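Local atomic coordinates of DisA protein (Sorangium cellulosum, PDB entry 6CCA), a protein that probably transfers methyl groups to carbon on a polyketide assembly line, building the gem-dimethyl group of disorazol as the carbon methyltransferase DszA. Residues A[64-69]-A[109-114]; A[68-73]-A[132-137]. One frame throughout, in Å; residues are numbered along the deposited sequence.

Interaction 1 (A[64-69]-A[109-114]); sequences FSEDLL and LAILEG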
ATOM      1  N   PHE A  64     -17.396   3.030  10.656  1.00 17.69           N
ATOM      2  CA  PHE A  64     -17.205   4.447  10.843  1.00 16.71           C
ATOM      3  C   PHE A  64     -16.982   5.183   9.512  1.00 16.00           C
ATOM      4  O   PHE A  64     -17.533   6.217   9.287  1.00 15.63           O
ATOM      5  CB  PHE A  64     -16.070   4.662  11.824  1.00 16.14           C
ATOM      6  CG  PHE A  64     -15.624   6.087  11.963  1.00 17.09           C
ATOM      7  CD1 PHE A  64     -16.402   7.007  12.608  1.00 18.02           C
ATOM      8  CD2 PHE A  64     -14.402   6.480  11.503  1.00 17.33           C
ATOM      9  CE1 PHE A  64     -15.997   8.290  12.744  1.00 18.50           C
ATOM     10  CE2 PHE A  64     -13.977   7.775  11.651  1.00 17.83           C
ATOM     11  CZ  PHE A  64     -14.781   8.677  12.286  1.00 18.31           C
ATOM     12  N   SER A  65     -16.159   4.608   8.646  1.00 14.48           N
ATOM     13  CA  SER A  65     -15.891   5.237   7.367  1.00 15.66           C
ATOM     14  C   SER A  65     -17.186   5.421   6.571  1.00 15.00           C
ATOM     15  O   SER A  65     -17.370   6.422   5.923  1.00 13.81           O
ATOM     16  CB  SER A  65     -14.868   4.403   6.574  1.00 16.71           C
ATOM     17  OG  SER A  65     -13.631   4.326   7.274  1.00 19.12           O
ATOM     18  N   GLU A  66     -18.073   4.435   6.613  1.00 15.25           N
ATOM     19  CA  GLU A  66     -19.355   4.524   5.942  1.00 16.29           C
ATOM     20  C   GLU A  66     -20.196   5.707   6.448  1.00 16.01           C
ATOM     21  O   GLU A  66     -20.733   6.477   5.654  1.00 16.78           O
ATOM     22  CB  GLU A  66     -20.128   3.223   6.177  1.00 17.33           C
ATOM     23  CG  GLU A  66     -19.514   2.058   5.447  1.00 18.63           C
ATOM     24  CD  GLU A  66     -20.078   0.714   5.887  1.00 22.64           C
ATOM     25  OE1 GLU A  66     -20.790   0.612   6.891  1.00 21.59           O
ATOM     26  OE2 GLU A  66     -19.790  -0.227   5.162  1.00 25.39           O
ATOM     27  N   ASP A  67     -20.319   5.785   7.776  1.00 15.33           N
ATOM     28  CA  ASP A  67     -21.054   6.836   8.437  1.00 17.03           C
ATOM     29  C   ASP A  67     -20.475   8.237   8.217  1.00 16.63           C
ATOM     30  O   ASP A  67     -21.167   9.189   7.923  1.00 16.55           O
ATOM     31  CB  ASP A  67     -21.097   6.531   9.899  1.00 17.30           C
ATOM     32  CG  ASP A  67     -21.905   5.222  10.213  1.00 23.57           C
ATOM     33  OD1 ASP A  67     -22.516   4.603   9.303  1.00 24.47           O
ATOM     34  OD2 ASP A  67     -21.775   4.758  11.331  1.00 27.36           O
ATOM     35  N   LEU A  68     -19.146   8.315   8.272  1.00 17.02           N
ATOM     36  CA  LEU A  68     -18.412   9.545   7.996  1.00 15.28           C
ATOM     37  C   LEU A  68     -18.693  10.009   6.587  1.00 16.49           C
ATOM     38  O   LEU A  68     -18.842  11.210   6.349  1.00 15.57           O
ATOM     39  CB  LEU A  68     -16.882   9.249   8.189  1.00 15.95           C
ATOM     40  CG  LEU A  68     -15.979  10.492   8.253  1.00 16.52           C
ATOM     41  CD1 LEU A  68     -16.317  11.494   9.379  1.00 17.20           C
ATOM     42  CD2 LEU A  68     -14.532   9.967   8.328  1.00 18.28           C
ATOM     43  N   LEU A  69     -18.669   9.064   5.634  1.00 14.91           N
ATOM     44  CA  LEU A  69     -18.955   9.384   4.272  1.00 17.84           C
ATOM     45  C   LEU A  69     -20.381   9.953   4.113  1.00 16.39           C
ATOM     46  O   LEU A  69     -20.575  10.936   3.412  1.00 17.27           O
ATOM     47  CB  LEU A  69     -18.749   8.155   3.386  1.00 17.45           C
ATOM     48  CG  LEU A  69     -19.064   8.369   1.928  1.00 17.28           C
ATOM     49  CD1 LEU A  69     -18.291   9.494   1.290  1.00 17.49           C
ATOM     50  CD2 LEU A  69     -18.823   7.066   1.143  1.00 17.94           C
ATOM     51  N   LEU A 109     -20.426   6.480  -3.842  1.00 22.41           N
ATOM     52  CA  LEU A 109     -21.847   6.064  -3.913  1.00 21.90           C
ATOM     53  C   LEU A 109     -22.037   4.601  -3.607  1.00 19.34           C
ATOM     54  O   LEU A 109     -22.909   4.198  -2.827  1.00 19.08           O
ATOM     55  CB  LEU A 109     -22.447   6.490  -5.250  1.00 23.77           C
ATOM     56  CG  LEU A 109     -22.509   7.999  -5.502  1.00 24.74           C
ATOM     57  CD1 LEU A 109     -23.075   8.280  -6.901  1.00 26.73           C
ATOM     58  CD2 LEU A 109     -23.191   8.786  -4.359  1.00 24.43           C
ATOM     59  N   ALA A 110     -21.177   3.716  -4.172  1.00 20.52           N
ATOM     60  CA  ALA A 110     -21.269   2.297  -3.885  1.00 20.94           C
ATOM     61  C   ALA A 110     -20.950   1.949  -2.444  1.00 20.67           C
ATOM     62  O   ALA A 110     -21.507   1.012  -1.895  1.00 19.11           O
ATOM     63  CB  ALA A 110     -20.337   1.479  -4.807  1.00 26.37           C
ATOM     64  N   ILE A 111     -20.015   2.676  -1.799  1.00 18.93           N
ATOM     65  CA  ILE A 111     -19.837   2.509  -0.343  1.00 18.90           C
ATOM     66  C   ILE A 111     -21.142   2.791   0.423  1.00 18.19           C
ATOM     67  O   ILE A 111     -21.536   1.990   1.283  1.00 17.94           O
ATOM     68  CB  ILE A 111     -18.745   3.450   0.228  1.00 19.11           C
ATOM     69  CG1 ILE A 111     -17.395   2.973  -0.315  1.00 20.17           C
ATOM     70  CG2 ILE A 111     -18.799   3.383   1.736  1.00 19.65           C
ATOM     71  CD1 ILE A 111     -16.170   3.783   0.070  1.00 19.00           C
ATOM     72  N   LEU A 112     -21.791   3.902   0.077  1.00 18.27           N
ATOM     73  CA  LEU A 112     -23.103   4.192   0.725  1.00 19.50           C
ATOM     74  C   LEU A 112     -24.176   3.108   0.425  1.00 18.64           C
ATOM     75  O   LEU A 112     -24.995   2.705   1.315  1.00 22.18           O
ATOM     76  CB  LEU A 112     -23.574   5.572   0.345  1.00 21.09           C
ATOM     77  CG  LEU A 112     -22.717   6.743   0.856  1.00 20.36           C
ATOM     78  CD1 LEU A 112     -23.279   8.064   0.355  1.00 23.45           C
ATOM     79  CD2 LEU A 112     -22.585   6.629   2.352  1.00 21.49           C
ATOM     80  N   GLU A 113     -24.161   2.630  -0.777  1.00 20.87           N
ATOM     81  CA  GLU A 113     -25.058   1.547  -1.177  1.00 25.18           C
ATOM     82  C   GLU A 113     -24.785   0.287  -0.368  1.00 24.50           C
ATOM     83  O   GLU A 113     -25.689  -0.336   0.178  1.00 24.58           O
ATOM     84  CB  GLU A 113     -24.930   1.308  -2.678  1.00 27.82           C
ATOM     85  CG  GLU A 113     -25.897   0.219  -3.181  1.00 33.64           C
ATOM     86  CD  GLU A 113     -25.535  -0.306  -4.556  1.00 41.64           C
ATOM     87  OE1 GLU A 113     -24.370  -0.201  -5.031  1.00 43.90           O
ATOM     88  OE2 GLU A 113     -26.449  -0.814  -5.185  1.00 41.52           O
ATOM     89  N   GLY A 114     -23.512  -0.094  -0.226  1.00 26.10           N
ATOM     90  CA  GLY A 114     -23.155  -1.271   0.525  1.00 22.91           C
ATOM     91  C   GLY A 114     -23.419  -1.160   1.998  1.00 27.12           C
ATOM     92  O   GLY A 114     -23.688  -2.169   2.676  1.00 27.11           O
TER
HETATM   93  O   HOH W   1     -20.208  -0.234   2.215  1.00 24.13           O
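L69 turns CG away from its own backbone N (chi1 178°), which sends its branched end across to I111 and L112, while E66, with CG trans to the carbonyl carbon (chi1 -70°), brings that CG at a slant onto CG2 of I111. This is a helix-helix contact in the N-terminal helical region, where helix 55-75, strand 85-87, helices 88-95 and 102-114 and strands 118-121 and 124-127 follow one another in an order resembling a winged helix. The two short segments cross steeply, at -117°, with axes 9.6 Å apart at closest approach, a gap filled by aliphatic side chains from both helices.

L69 does most of the joining. Its CD2 methyl lies 3.7 Å from CB of I111 and 3.9 Å from CG of L112, so a single methyl reaches both neighbouring side chains of helix 102-114. L69 and I111 meet nearly at right angles, an approach that brings the leucine branch against the beta-branch of isoleucine. L112 returns the contact with CD2, which rests 3.8 Å from the backbone O of E66. Leucine suits both helices here because its methyls can reach forward while the chain near the backbone stays slim.

E66 is amphipathic in use. Its CG packs against I111 CG2 at 4.0 Å, and the carboxylate carries on past the hydrocarbon patch to polar partners: OE2 forms a salt bridge with R63 and a weak hydrogen bond with H342 of helix 342-346. The same oxygen also takes part in a water bridge to the last turn of helix 102-114, where one water donates to E66 OE2 at 3.0 Å and to the carbonyl O of I111 at 2.8 Å.

Interaction 2 (A[68-73]-A[132-137]); sequences LLLCIF and TPKKHE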
ATOM      1  N   LEU A  68     -19.146   8.315   8.272  1.00 17.02           N
ATOM      2  CA  LEU A  68     -18.412   9.545   7.996  1.00 15.28           C
ATOM      3  C   LEU A  68     -18.693  10.009   6.587  1.00 16.49           C
ATOM      4  O   LEU A  68     -18.842  11.210   6.349  1.00 15.57           O
ATOM      5  CB  LEU A  68     -16.882   9.249   8.189  1.00 15.95           C
ATOM      6  CG  LEU A  68     -15.979  10.492   8.253  1.00 16.52           C
ATOM      7  CD1 LEU A  68     -16.317  11.494   9.379  1.00 17.20           C
ATOM      8  CD2 LEU A  68     -14.532   9.967   8.328  1.00 18.28           C
ATOM      9  N   LEU A  69     -18.669   9.064   5.634  1.00 14.91           N
ATOM     10  CA  LEU A  69     -18.955   9.384   4.272  1.00 17.84           C
ATOM     11  C   LEU A  69     -20.381   9.953   4.113  1.00 16.39           C
ATOM     12  O   LEU A  69     -20.575  10.936   3.412  1.00 17.27           O
ATOM     13  CB  LEU A  69     -18.749   8.155   3.386  1.00 17.45           C
ATOM     14  CG  LEU A  69     -19.064   8.369   1.928  1.00 17.28           C
ATOM     15  CD1 LEU A  69     -18.291   9.494   1.290  1.00 17.49           C
ATOM     16  CD2 LEU A  69     -18.823   7.066   1.143  1.00 17.94           C
ATOM     17  N   LEU A  70     -21.356   9.335   4.728  1.00 16.20           N
ATOM     18  CA  LEU A  70     -22.709   9.903   4.667  1.00 17.37           C
ATOM     19  C   LEU A  70     -22.698  11.363   5.182  1.00 17.49           C
ATOM     20  O   LEU A  70     -23.275  12.287   4.538  1.00 17.64           O
ATOM     21  CB  LEU A  70     -23.675   9.088   5.452  1.00 18.64           C
ATOM     22  CG  LEU A  70     -25.145   9.581   5.440  1.00 19.74           C
ATOM     23  CD1 LEU A  70     -25.724   9.806   4.052  1.00 23.04           C
ATOM     24  CD2 LEU A  70     -26.042   8.614   6.253  1.00 19.33           C
ATOM     25  N   CYS A  71     -22.009  11.570   6.303  1.00 17.40           N
ATOM     26  CA  CYS A  71     -21.835  12.904   6.881  1.00 17.67           C
ATOM     27  C   CYS A  71     -21.188  13.870   5.902  1.00 18.44           C
ATOM     28  O   CYS A  71     -21.666  15.016   5.783  1.00 19.19           O
ATOM     29  CB  CYS A  71     -21.110  12.843   8.213  1.00 20.11           C
ATOM     30  SG  CYS A  71     -21.323  14.369   9.182  1.00 24.35           S
ATOM     31  N   ILE A  72     -20.175  13.448   5.135  1.00 16.50           N
ATOM     32  CA  ILE A  72     -19.556  14.341   4.158  1.00 19.02           C
ATOM     33  C   ILE A  72     -20.576  14.822   3.097  1.00 19.37           C
ATOM     34  O   ILE A  72     -20.727  16.025   2.808  1.00 19.58           O
ATOM     35  CB  ILE A  72     -18.391  13.611   3.451  1.00 19.25           C
ATOM     36  CG1 ILE A  72     -17.233  13.468   4.447  1.00 17.47           C
ATOM     37  CG2 ILE A  72     -17.989  14.349   2.165  1.00 19.10           C
ATOM     38  CD1 ILE A  72     -16.177  12.460   4.065  1.00 16.47           C
ATOM     39  N   PHE A  73     -21.306  13.895   2.525  1.00 19.96           N
ATOM     40  CA  PHE A  73     -22.414  14.311   1.621  1.00 20.61           C
ATOM     41  C   PHE A  73     -23.427  15.282   2.281  1.00 22.55           C
ATOM     42  O   PHE A  73     -23.834  16.293   1.645  1.00 26.09           O
ATOM     43  CB  PHE A  73     -23.116  13.092   1.043  1.00 21.61           C
ATOM     44  CG  PHE A  73     -22.359  12.426  -0.075  1.00 22.80           C
ATOM     45  CD1 PHE A  73     -22.453  12.909  -1.379  1.00 25.29           C
ATOM     46  CD2 PHE A  73     -21.600  11.318   0.167  1.00 22.63           C
ATOM     47  CE1 PHE A  73     -21.776  12.293  -2.427  1.00 27.43           C
ATOM     48  CE2 PHE A  73     -20.919  10.679  -0.863  1.00 25.28           C
ATOM     49  CZ  PHE A  73     -21.009  11.144  -2.161  1.00 28.94           C
ATOM     50  N   THR A 132     -30.188   9.169   8.522  1.00 29.30           N
ATOM     51  CA  THR A 132     -30.540  10.192   9.529  1.00 29.98           C
ATOM     52  C   THR A 132     -29.401  11.266   9.562  1.00 28.85           C
ATOM     53  O   THR A 132     -28.403  11.089   8.849  1.00 23.63           O
ATOM     54  CB  THR A 132     -30.683   9.563  10.907  1.00 31.14           C
ATOM     55  OG1 THR A 132     -29.407   9.110  11.364  1.00 32.65           O
ATOM     56  CG2 THR A 132     -31.667   8.356  10.893  1.00 35.60           C
ATOM     57  N   PRO A 133     -29.560  12.344  10.354  1.00 27.17           N
ATOM     58  CA  PRO A 133     -28.488  13.352  10.457  1.00 28.32           C
ATOM     59  C   PRO A 133     -27.293  12.744  11.194  1.00 24.22           C
ATOM     60  O   PRO A 133     -27.408  12.268  12.307  1.00 24.28           O
ATOM     61  CB  PRO A 133     -29.148  14.526  11.242  1.00 28.93           C
ATOM     62  CG  PRO A 133     -30.662  14.280  11.020  1.00 30.40           C
ATOM     63  CD  PRO A 133     -30.718  12.777  11.186  1.00 32.05           C
ATOM     64  N   LYS A 134     -26.160  12.674  10.497  1.00 24.47           N
ATOM     65  CA  LYS A 134     -24.997  11.990  11.043  1.00 23.71           C
ATOM     66  C   LYS A 134     -23.998  12.892  11.799  1.00 25.78           C
ATOM     67  O   LYS A 134     -23.158  12.375  12.545  1.00 25.40           O
ATOM     68  CB  LYS A 134     -24.247  11.257   9.903  1.00 24.95           C
ATOM     69  CG  LYS A 134     -25.049  10.100   9.361  1.00 28.96           C
ATOM     70  CD  LYS A 134     -25.087   9.018  10.419  1.00 30.79           C
ATOM     71  CE  LYS A 134     -26.029   7.895  10.108  1.00 35.32           C
ATOM     72  NZ  LYS A 134     -25.875   6.747  11.083  1.00 35.90           N
ATOM     73  N   LYS A 135     -24.121  14.196  11.642  1.00 24.58           N
ATOM     74  CA  LYS A 135     -23.107  15.189  12.177  1.00 30.66           C
ATOM     75  C   LYS A 135     -22.619  14.880  13.598  1.00 28.89           C
ATOM     76  O   LYS A 135     -21.402  14.688  13.858  1.00 27.93           O
ATOM     77  CB  LYS A 135     -23.718  16.614  12.134  1.00 38.32           C
ATOM     78  CG  LYS A 135     -22.774  17.776  12.488  1.00 54.35           C
ATOM     79  CD  LYS A 135     -22.009  18.285  11.270  1.00 63.37           C
ATOM     80  CE  LYS A 135     -20.895  19.242  11.653  1.00 70.50           C
ATOM     81  NZ  LYS A 135     -19.980  19.538  10.512  1.00 78.19           N
ATOM     82  N   HIS A 136     -23.552  14.793  14.546  1.00 24.71           N
ATOM     83  CA  HIS A 136     -23.171  14.622  15.926  1.00 26.08           C
ATOM     84  C   HIS A 136     -22.712  13.206  16.217  1.00 23.25           C
ATOM     85  O   HIS A 136     -21.735  13.002  16.955  1.00 24.32           O
ATOM     86  CB  HIS A 136     -24.311  15.114  16.871  1.00 31.46           C
ATOM     87  CG  HIS A 136     -24.627  16.583  16.666  1.00 38.60           C
ATOM     88  ND1 HIS A 136     -25.854  17.033  16.213  1.00 48.30           N
ATOM     89  CD2 HIS A 136     -23.840  17.691  16.758  1.00 42.66           C
ATOM     90  CE1 HIS A 136     -25.820  18.344  16.057  1.00 45.70           C
ATOM     91  NE2 HIS A 136     -24.611  18.772  16.388  1.00 51.68           N
ATOM     92  N   GLU A 137     -23.414  12.241  15.672  1.00 21.61           N
ATOM     93  CA  GLU A 137     -23.099  10.836  15.854  1.00 26.04           C
ATOM     94  C   GLU A 137     -21.645  10.525  15.467  1.00 23.34           C
ATOM     95  O   GLU A 137     -20.919   9.843  16.206  1.00 21.87           O
ATOM     96  CB  GLU A 137     -23.961   9.961  14.957  1.00 31.87           C
ATOM     97  CG  GLU A 137     -25.179   9.306  15.562  1.00 45.70           C
ATOM     98  CD  GLU A 137     -26.022   8.667  14.433  1.00 50.42           C
ATOM     99  OE1 GLU A 137     -25.475   7.802  13.702  1.00 45.05           O
ATOM    100  OE2 GLU A 137     -27.184   9.096  14.215  1.00 50.13           O
TER
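L70 and C71 of helix 55-75 pack against K134 and K135, in a mainly apolar contact between the C-terminal part of that helix and the chain leading into helix 135-146. It lies in the N-terminal helical region, its centre about 28 Å from the centre of the chain. The backbones come close, with CA of C71 and CA of K134 5.3 Å apart, and a small side chain such as cysteine suits so close an approach. Its CB lies 3.9 Å from K134 CB, while SG, anti to the backbone N (chi1 -162°), comes within 3.6 Å of K135 CA.

Toward helix 55-75, K134 offers its hydrocarbon chain; its charge goes to E137 of its own segment. A bend at chi2 (-70°) folds the chain across L70 at about a right angle, with L70 CD2 3.6 Å from K134 CG and 3.9 Å from K134 CE. Beyond the leucine, NZ donates to E137 OE1 at 2.9 Å on the syn side of the carboxylate and also bonds Y117 OH. Q74, one turn further along helix 55-75, adds polar ties through its amide, which binds both T132 O and K134 N.

The chemistry thus divides the lysine: its methylenes cover one part of L70, which F79 and Y117 also touch, while the ammonium, held by a carboxylate and a phenol, probably keeps its charge at little cost.

Helix 55-75 serves both contacts, with L68 and L69 common to the two segments; the centres of interactions 1 and 2 lie about 10 Å apart. They meet through L112, whose CD1 lies 3.7 Å from F73 CD2 and whose CD2 lies 3.8 Å from L70 N. Y117, the partner of K134 NZ, also hydrogen-bonds D67 OD1 through its OH. Together they tie helix 102-114 and the start of helix 135-146 to the same helix. Interaction 1, centred about 21 Å from the centre of the chain, is the nearer to it, and its I111 packs on H342 and T345 of helix 342-346, which follows methyltransferase strand 330-337.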